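Long-range contacts in D-alanyl-D-alanine carboxypeptidase (Penicillin binding protein) family protein (Francisella tularensis subsp. tularensis, PDB 6OSU), which probably removes the C-terminal D-alanine from peptidoglycan precursor peptides, as a serine-type carboxypeptidase of the S11 family: residues 328-333 against 363-368; 201-206 against 256-261; 145-150 against 159-164. All coordinates share one frame; numbering follows the deposited sequence.

Contact 1 (328-333 against 363-368); sequences YENVLL and NIYKTV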
loop_
_atom_site.group_PDB
_atom_site.type_symbol
_atom_site.label_atom_id
_atom_site.label_comp_id
_atom_site.label_asym_id
_atom_site.label_seq_id
_atom_site.Cartn_x
_atom_site.Cartn_y
_atom_site.Cartn_z
ATOM N N TYR A 328 3.328 2.648 -16.519
ATOM C CA TYR A 328 3.321 3.951 -15.870
ATOM C C TYR A 328 4.719 4.299 -15.373
ATOM O O TYR A 328 5.659 3.504 -15.455
ATOM C CB TYR A 328 2.298 3.993 -14.731
ATOM C CG TYR A 328 0.882 4.127 -15.231
ATOM C CD1 TYR A 328 0.301 5.377 -15.392
ATOM C CD2 TYR A 328 0.132 3.007 -15.565
ATOM C CE1 TYR A 328 -0.993 5.512 -15.858
ATOM C CE2 TYR A 328 -1.165 3.131 -16.033
ATOM C CZ TYR A 328 -1.721 4.388 -16.177
ATOM O OH TYR A 328 -3.007 4.521 -16.643
ATOM N N GLU A 329 4.837 5.509 -14.833
ATOM C CA GLU A 329 6.124 6.134 -14.579
ATOM C C GLU A 329 5.899 7.364 -13.714
ATOM O O GLU A 329 4.901 8.069 -13.890
ATOM C CB GLU A 329 6.791 6.523 -15.904
ATOM C CG GLU A 329 8.289 6.685 -15.860
ATOM C CD GLU A 329 8.895 6.667 -17.252
ATOM O OE1 GLU A 329 8.645 7.615 -18.025
ATOM O OE2 GLU A 329 9.602 5.689 -17.584
ATOM N N ASN A 330 6.814 7.608 -12.781
ATOM C CA ASN A 330 6.786 8.811 -11.955
ATOM C C ASN A 330 7.713 9.845 -12.579
ATOM O O ASN A 330 8.893 9.562 -12.819
ATOM C CB ASN A 330 7.196 8.509 -10.514
ATOM C CG ASN A 330 6.058 7.928 -9.693
ATOM O OD1 ASN A 330 4.972 7.669 -10.214
ATOM N ND2 ASN A 330 6.301 7.717 -8.408
ATOM N N VAL A 331 7.174 11.034 -12.851
ATOM C CA VAL A 331 7.913 12.116 -13.490
ATOM C C VAL A 331 7.664 13.407 -12.721
ATOM O O VAL A 331 6.521 13.722 -12.366
ATOM C CB VAL A 331 7.509 12.290 -14.972
ATOM C CG1 VAL A 331 8.294 13.426 -15.604
ATOM C CG2 VAL A 331 7.733 10.998 -15.745
ATOM N N LEU A 332 8.735 14.154 -12.460
ATOM C CA LEU A 332 8.624 15.501 -11.904
ATOM C C LEU A 332 8.364 16.454 -13.064
ATOM O O LEU A 332 9.295 16.913 -13.725
ATOM C CB LEU A 332 9.885 15.883 -11.137
ATOM C CG LEU A 332 9.854 17.266 -10.483
ATOM C CD1 LEU A 332 8.884 17.282 -9.309
ATOM C CD2 LEU A 332 11.244 17.702 -10.048
ATOM N N LEU A 333 7.087 16.749 -13.313
ATOM C CA LEU A 333 6.733 17.587 -14.453
ATOM C C LEU A 333 7.081 19.051 -14.213
ATOM O O LEU A 333 7.383 19.781 -15.165
ATOM C CB LEU A 333 5.245 17.439 -14.763
ATOM C CG LEU A 333 4.790 15.996 -14.996
ATOM C CD1 LEU A 333 3.272 15.888 -15.028
ATOM C CD2 LEU A 333 5.388 15.471 -16.285
ATOM N N ASN A 363 5.306 21.405 -6.229
ATOM C CA ASN A 363 5.789 20.541 -7.290
ATOM C C ASN A 363 4.620 20.025 -8.120
ATOM O O ASN A 363 3.453 20.103 -7.720
ATOM C CB ASN A 363 6.566 19.350 -6.722
ATOM C CG ASN A 363 7.840 19.757 -6.016
ATOM O OD1 ASN A 363 8.670 20.478 -6.572
ATOM N ND2 ASN A 363 8.005 19.295 -4.783
ATOM N N ILE A 364 4.945 19.497 -9.293
ATOM C CA ILE A 364 4.050 18.612 -10.027
ATOM C C ILE A 364 4.810 17.305 -10.199
ATOM O O ILE A 364 5.640 17.164 -11.107
ATOM C CB ILE A 364 3.603 19.188 -11.373
ATOM C CG1 ILE A 364 2.830 20.492 -11.170
ATOM C CG2 ILE A 364 2.723 18.181 -12.103
ATOM C CD1 ILE A 364 2.249 21.057 -12.459
ATOM N N TYR A 365 4.553 16.358 -9.304
ATOM C CA TYR A 365 5.154 15.031 -9.331
ATOM C C TYR A 365 4.014 14.048 -9.546
ATOM O O TYR A 365 3.190 13.845 -8.647
ATOM C CB TYR A 365 5.915 14.756 -8.034
ATOM C CG TYR A 365 6.695 13.463 -8.010
ATOM C CD1 TYR A 365 7.683 13.202 -8.955
ATOM C CD2 TYR A 365 6.463 12.510 -7.027
ATOM C CE1 TYR A 365 8.404 12.017 -8.928
ATOM C CE2 TYR A 365 7.175 11.329 -6.990
ATOM C CZ TYR A 365 8.145 11.086 -7.940
ATOM O OH TYR A 365 8.850 9.904 -7.900
ATOM N N LYS A 366 3.952 13.454 -10.740
ATOM C CA LYS A 366 2.767 12.728 -11.171
ATOM C C LYS A 366 3.134 11.363 -11.743
ATOM O O LYS A 366 4.209 11.174 -12.319
ATOM C CB LYS A 366 1.984 13.547 -12.214
ATOM C CG LYS A 366 0.529 13.135 -12.385
ATOM C CD LYS A 366 -0.185 14.020 -13.399
ATOM C CE LYS A 366 -1.469 13.370 -13.917
ATOM N NZ LYS A 366 -2.613 13.479 -12.965
ATOM N N THR A 367 2.221 10.410 -11.568
ATOM C CA THR A 367 2.323 9.096 -12.194
ATOM C C THR A 367 1.594 9.153 -13.534
ATOM O O THR A 367 0.368 9.302 -13.576
ATOM C CB THR A 367 1.732 8.019 -11.289
ATOM O OG1 THR A 367 2.447 7.991 -10.047
ATOM C CG2 THR A 367 1.818 6.652 -11.951
ATOM N N VAL A 368 2.344 9.041 -14.626
ATOM C CA VAL A 368 1.787 9.208 -15.967
ATOM C C VAL A 368 2.200 8.011 -16.815
ATOM O O VAL A 368 3.173 7.312 -16.498
ATOM C CB VAL A 368 2.248 10.536 -16.613
ATOM C CG1 VAL A 368 1.748 11.724 -15.805
ATOM C CG2 VAL A 368 3.760 10.571 -16.732
#
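The phenol of Tyr365 folds across strand 328-333 and overlaps Asn330, its OH 3.4 Å from Asn330 CB, with the two side chains crossing at about a right angle. Tyr365 has CG anti to its backbone N (chi1 -174°), and this lays the ring beside its paired residue: CD1 is 4.1 Å from Leu332 CB, and Leu332 CA lies in the ring plane, at the edge. Thr367, opposite Asn330, shares this face with Leu332 and Tyr365, and its hydroxyl is hydrogen-bonded to Thr47.

Val331 and Val368 meet on the reverse face, CG2 to CG2 at 4.1 Å. Farther along, Leu333 CB packs 3.7 Å from Ile364 CG2, and Leu333 CD1 reaches the first methylene of Lys366. The backbones form an antiparallel ribbon in which Val331 and Lys366 bond reciprocally: Val331 N to Lys366 O is 3.0 Å and Lys366 N to Val331 O is 3.1 Å. Val368 N donates to Glu329 O at 2.8 Å, whereas the bond from Leu333 N to Ile364 O is bent and weak.

The ribbon begins where helix 310-327 ends and lies at the junction with the C-terminal domain. Thr367 and Tyr328 rest on Phe300 of strand 298-307 and Val51 of strand 50-54, while Lys366 and Val368 pack on Ile410 of strand 409-417.

Contact 2 (201-206 against 256-261); sequences GLVWNA and DNFVLQ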
loop_
_atom_site.group_PDB
_atom_site.type_symbol
_atom_site.label_atom_id
_atom_site.label_comp_id
_atom_site.label_asym_id
_atom_site.label_seq_id
_atom_site.Cartn_x
_atom_site.Cartn_y
_atom_site.Cartn_z
ATOM N N GLY A 201 6.008 -17.426 6.016
ATOM C CA GLY A 201 5.214 -18.262 6.893
ATOM C C GLY A 201 5.622 -18.081 8.339
ATOM O O GLY A 201 6.407 -17.193 8.677
ATOM N N LEU A 202 5.075 -18.945 9.192
ATOM C CA LEU A 202 5.312 -18.887 10.629
ATOM C C LEU A 202 5.601 -20.285 11.153
ATOM O O LEU A 202 4.751 -21.177 11.057
ATOM C CB LEU A 202 4.113 -18.275 11.362
ATOM C CG LEU A 202 4.155 -18.336 12.892
ATOM C CD1 LEU A 202 5.356 -17.575 13.440
ATOM C CD2 LEU A 202 2.864 -17.808 13.491
ATOM N N VAL A 203 6.797 -20.473 11.703
ATOM C CA VAL A 203 7.174 -21.698 12.400
ATOM C C VAL A 203 6.993 -21.430 13.887
ATOM O O VAL A 203 7.770 -20.681 14.487
ATOM C CB VAL A 203 8.614 -22.115 12.076
ATOM C CG1 VAL A 203 8.942 -23.449 12.735
ATOM C CG2 VAL A 203 8.822 -22.183 10.569
ATOM N N TRP A 204 5.974 -22.043 14.488
ATOM C CA TRP A 204 5.494 -21.666 15.813
ATOM C C TRP A 204 5.612 -22.846 16.767
ATOM O O TRP A 204 5.003 -23.897 16.539
ATOM C CB TRP A 204 4.048 -21.172 15.726
ATOM C CG TRP A 204 3.370 -20.919 17.034
ATOM C CD1 TRP A 204 2.369 -21.658 17.589
ATOM C CD2 TRP A 204 3.622 -19.837 17.942
ATOM N NE1 TRP A 204 1.984 -21.110 18.791
ATOM C CE2 TRP A 204 2.739 -19.992 19.030
ATOM C CE3 TRP A 204 4.510 -18.755 17.944
ATOM C CZ2 TRP A 204 2.719 -19.110 20.109
ATOM C CZ3 TRP A 204 4.489 -17.880 19.016
ATOM C CH2 TRP A 204 3.599 -18.062 20.084
ATOM N N ASN A 205 6.394 -22.671 17.831
ATOM C CA ASN A 205 6.513 -23.669 18.895
ATOM C C ASN A 205 5.384 -23.418 19.886
ATOM O O ASN A 205 5.472 -22.523 20.730
ATOM C CB ASN A 205 7.877 -23.587 19.572
ATOM C CG ASN A 205 8.133 -24.749 20.525
ATOM O OD1 ASN A 205 7.201 -25.365 21.043
ATOM N ND2 ASN A 205 9.409 -25.050 20.760
ATOM N N ALA A 206 4.315 -24.213 19.788
ATOM C CA ALA A 206 3.178 -24.017 20.678
ATOM C C ALA A 206 3.500 -24.425 22.111
ATOM O O ALA A 206 2.864 -23.933 23.049
ATOM C CB ALA A 206 1.968 -24.793 20.161
ATOM N N ASP A 256 8.178 -31.341 21.497
ATOM C CA ASP A 256 7.514 -30.044 21.481
ATOM C C ASP A 256 6.525 -29.956 20.324
ATOM O O ASP A 256 6.802 -30.408 19.212
ATOM C CB ASP A 256 8.553 -28.928 21.378
ATOM C CG ASP A 256 9.193 -28.604 22.714
ATOM O OD1 ASP A 256 9.149 -27.424 23.124
ATOM O OD2 ASP A 256 9.712 -29.534 23.368
ATOM N N ASN A 257 5.364 -29.369 20.588
ATOM C CA ASN A 257 4.328 -29.249 19.574
ATOM C C ASN A 257 4.574 -28.013 18.721
ATOM O O ASN A 257 4.744 -26.910 19.249
ATOM C CB ASN A 257 2.941 -29.182 20.208
ATOM C CG ASN A 257 1.842 -29.069 19.174
ATOM O OD1 ASN A 257 1.486 -30.050 18.523
ATOM N ND2 ASN A 257 1.294 -27.870 19.019
ATOM N N PHE A 258 4.575 -28.200 17.407
ATOM C CA PHE A 258 4.820 -27.123 16.459
ATOM C C PHE A 258 3.658 -27.006 15.485
ATOM O O PHE A 258 3.133 -28.016 15.003
ATOM C CB PHE A 258 6.116 -27.357 15.682
ATOM C CG PHE A 258 7.333 -26.762 16.329
ATOM C CD1 PHE A 258 7.974 -27.415 17.366
ATOM C CD2 PHE A 258 7.845 -25.555 15.884
ATOM C CE1 PHE A 258 9.098 -26.872 17.957
ATOM C CE2 PHE A 258 8.969 -25.006 16.469
ATOM C CZ PHE A 258 9.598 -25.669 17.505
ATOM N N VAL A 259 3.258 -25.770 15.208
ATOM C CA VAL A 259 2.284 -25.453 14.169
ATOM C C VAL A 259 3.014 -24.708 13.063
ATOM O O VAL A 259 3.774 -23.768 13.334
ATOM C CB VAL A 259 1.113 -24.621 14.717
ATOM C CG1 VAL A 259 0.118 -24.328 13.611
ATOM C CG2 VAL A 259 0.435 -25.349 15.869
ATOM N N LEU A 260 2.796 -25.130 11.821
ATOM C CA LEU A 260 3.476 -24.568 10.661
ATOM C C LEU A 260 2.428 -24.068 9.680
ATOM O O LEU A 260 1.583 -24.845 9.222
ATOM C CB LEU A 260 4.377 -25.614 10.002
ATOM C CG LEU A 260 5.391 -26.275 10.939
ATOM C CD1 LEU A 260 5.460 -27.772 10.690
ATOM C CD2 LEU A 260 6.761 -25.638 10.774
ATOM N N GLN A 261 2.471 -22.775 9.370
ATOM C CA GLN A 261 1.509 -22.174 8.460
ATOM C C GLN A 261 2.226 -21.254 7.488
ATOM O O GLN A 261 3.180 -20.565 7.858
ATOM C CB GLN A 261 0.436 -21.376 9.210
ATOM C CG GLN A 261 -0.034 -22.011 10.501
ATOM C CD GLN A 261 -1.330 -21.414 10.992
ATOM O OE1 GLN A 261 -2.321 -21.383 10.265
ATOM N NE2 GLN A 261 -1.332 -20.928 12.228
#
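Asn205 runs across the ring of Phe258. Its CA already sits over the ring centre, 3.8 Å from the centroid, in a CH-pi contact. CB comes next, 3.4 Å from Phe258 CZ, and because CG is anti to the backbone N (chi1 -171°) the amide runs out past the CZ-CE1 rim of the ring, its plane turned 36° from that of the ring. CG is 3.5 Å from Phe258 CE1. Beyond it the amide divides: ND2 passes 3.3 Å from Phe258 CZ and gives a weak hydrogen bond to Asp256 OD1, while OD1 accepts from Lys208 N in the turn that follows the strand.

Val203, on the same face, fills the next position, with CG1 3.7 Å from Leu260 CD2 and 3.9 Å from Phe258 CD2. The antiparallel ladder beneath is regular: Leu202 pairs with Gln261 and Trp204 with Val259 through reciprocal N-H to O bonds, and Ala206 N adds a bond to Asn257 O. Strand 201-205 is the middle one of a small three-stranded sheet. On the opposite face of the sheet Gln261 NE2 is hydrogen-bonded to Lys102 O, and its side chain lies about 8 Å from that of Ser124, a predicted active-site residue.

The chemistry is mixed: backbone bonds set the register, and the buried Asn205, its amide projecting past the ring, is held mainly through OD1, its bond to Asp256 being weak.

Contact 3 (145-150 against 159-164); sequences DLMNQT and THFANP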
loop_
_atom_site.group_PDB
_atom_site.type_symbol
_atom_site.label_atom_id
_atom_site.label_comp_id
_atom_site.label_asym_id
_atom_site.label_seq_id
_atom_site.Cartn_x
_atom_site.Cartn_y
_atom_site.Cartn_z
ATOM N N ASP A 145 -13.092 1.543 19.015
ATOM C CA ASP A 145 -13.270 2.993 18.979
ATOM C C ASP A 145 -11.988 3.691 18.553
ATOM O O ASP A 145 -12.022 4.652 17.772
ATOM C CB ASP A 145 -13.721 3.505 20.348
ATOM C CG ASP A 145 -15.167 3.178 20.646
ATOM O OD1 ASP A 145 -16.002 3.295 19.722
ATOM O OD2 ASP A 145 -15.468 2.804 21.800
ATOM N N LEU A 146 -10.846 3.223 19.055
ATOM C CA LEU A 146 -9.571 3.782 18.624
ATOM C C LEU A 146 -9.336 3.534 17.137
ATOM O O LEU A 146 -8.818 4.407 16.429
ATOM C CB LEU A 146 -8.439 3.188 19.456
ATOM C CG LEU A 146 -7.038 3.666 19.092
ATOM C CD1 LEU A 146 -6.851 5.126 19.474
ATOM C CD2 LEU A 146 -6.015 2.780 19.766
ATOM N N MET A 147 -9.711 2.348 16.648
ATOM C CA MET A 147 -9.590 2.061 15.221
ATOM C C MET A 147 -10.410 3.037 14.389
ATOM O O MET A 147 -9.950 3.513 13.346
ATOM C CB MET A 147 -10.033 0.629 14.926
ATOM C CG MET A 147 -9.234 -0.445 15.625
ATOM S SD MET A 147 -9.962 -2.067 15.334
ATOM C CE MET A 147 -9.720 -2.226 13.568
ATOM N N ASN A 148 -11.631 3.343 14.833
ATOM C CA ASN A 148 -12.492 4.231 14.059
ATOM C C ASN A 148 -12.020 5.681 14.125
ATOM O O ASN A 148 -12.171 6.423 13.147
ATOM C CB ASN A 148 -13.939 4.098 14.537
ATOM C CG ASN A 148 -14.552 2.757 14.159
ATOM O OD1 ASN A 148 -14.304 2.236 13.072
ATOM N ND2 ASN A 148 -15.340 2.189 15.062
ATOM N N GLN A 149 -11.443 6.102 15.254
ATOM C CA GLN A 149 -10.842 7.431 15.327
ATOM C C GLN A 149 -9.630 7.529 14.412
ATOM O O GLN A 149 -9.462 8.518 13.689
ATOM C CB GLN A 149 -10.435 7.756 16.762
ATOM C CG GLN A 149 -11.582 7.907 17.730
ATOM C CD GLN A 149 -11.099 7.984 19.163
ATOM O OE1 GLN A 149 -11.754 7.485 20.078
ATOM N NE2 GLN A 149 -9.939 8.602 19.366
ATOM N N THR A 150 -8.763 6.518 14.451
ATOM C CA THR A 150 -7.580 6.520 13.600
ATOM C C THR A 150 -7.969 6.533 12.126
ATOM O O THR A 150 -7.318 7.196 11.310
ATOM C CB THR A 150 -6.705 5.307 13.923
ATOM O OG1 THR A 150 -6.285 5.373 15.293
ATOM C CG2 THR A 150 -5.474 5.272 13.027
ATOM N N THR A 159 -15.361 4.225 6.149
ATOM C CA THR A 159 -14.847 3.046 6.832
ATOM C C THR A 159 -15.374 3.028 8.254
ATOM O O THR A 159 -15.324 4.047 8.947
ATOM C CB THR A 159 -13.314 3.042 6.837
ATOM O OG1 THR A 159 -12.837 2.697 5.534
ATOM C CG2 THR A 159 -12.771 2.045 7.847
ATOM N N HIS A 160 -15.887 1.878 8.680
ATOM C CA HIS A 160 -16.314 1.704 10.063
ATOM C C HIS A 160 -16.071 0.260 10.464
ATOM O O HIS A 160 -16.625 -0.656 9.850
ATOM C CB HIS A 160 -17.784 2.071 10.252
ATOM C CG HIS A 160 -18.235 1.998 11.676
ATOM N ND1 HIS A 160 -18.007 3.012 12.580
ATOM C CD2 HIS A 160 -18.868 1.017 12.361
ATOM C CE1 HIS A 160 -18.497 2.666 13.758
ATOM N NE2 HIS A 160 -19.023 1.460 13.653
ATOM N N PHE A 161 -15.253 0.064 11.493
ATOM C CA PHE A 161 -14.934 -1.262 12.000
ATOM C C PHE A 161 -15.837 -1.611 13.175
ATOM O O PHE A 161 -16.155 -0.755 14.004
ATOM C CB PHE A 161 -13.467 -1.334 12.419
ATOM C CG PHE A 161 -12.506 -1.087 11.293
ATOM C CD1 PHE A 161 -12.371 -2.011 10.268
ATOM C CD2 PHE A 161 -11.737 0.062 11.256
ATOM C CE1 PHE A 161 -11.487 -1.794 9.228
ATOM C CE2 PHE A 161 -10.849 0.288 10.222
ATOM C CZ PHE A 161 -10.722 -0.643 9.205
ATOM N N ALA A 162 -16.263 -2.873 13.230
ATOM C CA ALA A 162 -17.086 -3.362 14.327
ATOM C C ALA A 162 -16.288 -4.123 15.369
ATOM O O ALA A 162 -16.799 -4.350 16.471
ATOM C CB ALA A 162 -18.209 -4.266 13.801
ATOM N N ASN A 163 -15.059 -4.510 15.046
ATOM C CA ASN A 163 -14.225 -5.303 15.938
ATOM C C ASN A 163 -12.792 -5.243 15.426
ATOM O O ASN A 163 -12.538 -4.717 14.335
ATOM C CB ASN A 163 -14.736 -6.754 16.038
ATOM C CG ASN A 163 -14.905 -7.414 14.694
ATOM O OD1 ASN A 163 -14.087 -7.235 13.794
ATOM N ND2 ASN A 163 -15.979 -8.178 14.543
ATOM N N PRO A 164 -11.821 -5.748 16.198
ATOM C CA PRO A 164 -10.416 -5.637 15.771
ATOM C C PRO A 164 -9.949 -6.670 14.753
ATOM O O PRO A 164 -8.863 -6.488 14.179
ATOM C CB PRO A 164 -9.632 -5.808 17.085
ATOM C CG PRO A 164 -10.628 -5.567 18.178
ATOM C CD PRO A 164 -11.921 -6.072 17.631
#
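Asn148 reaches out from its helix and clasps the backbone of Phe161 with both ends of its amide. OD1 accepts from Phe161 N at 2.8 Å, the N-H lying in the carbonyl plane on a lone pair and the bond nearly straight (168°). ND2 in turn donates to Phe161 O at 3.2 Å, with that oxygen close to the amide plane and ND2 on one of its lone pairs. This bidentate grip fixes the rotation of the amide, and the arrangement resembles the pairing of a neighbouring strand, with a side chain in place of the second backbone. The His160 ring lies almost parallel to the same amide, their planes 11° apart, with His160 CE1 3.4 Å from Asn148 ND2.

The clasp ties helix 140-154 of the penicillin-binding domain to the loop that follows it. That loop runs on past helix 66-79, which carries Lys67, predicted to act as the proton acceptor; Pro164 O is hydrogen-bonded to Thr70 on this helix, and both Met147 and Phe161 touch Thr66.

Met147, one residue before Asn148, works on the apolar side. Its chain bends at the sulfur (chi3 65°), setting CE over one face of the Phe161 ring, 3.7 Å above the plane and offset toward the rim, in a CH-pi contact. SD stands oblique to the ring in a Met-aromatic contact, 5.5 Å from the centroid of Phe161, and also lies 3.6 Å from Pro164 CA. The Met147 and Phe161 side chains cross at about a right angle.

How the contacts relate
Along the chain the three contacts follow one another without nesting or crossing. Contact 3 closes first, bringing the chain that leaves helix 140-154 back against the middle of that helix, with eight residues between, half of them the helix's last turn. Contact 2 then closes a 49-residue excursion that holds helices 214-220 and 242-251 and the Cys220-Cys248 disulfide, joining its two ends in a small sheet. Contact 1 comes last, across 29 residues that include strands 340-343 and 355-359, and marks the passage into the C-terminal domain. The centres of contacts 2 and 3 are 31 Å apart; contact 1 lies across the centre of the chain from both, 45 Å from contact 2 and 34 Å from contact 3.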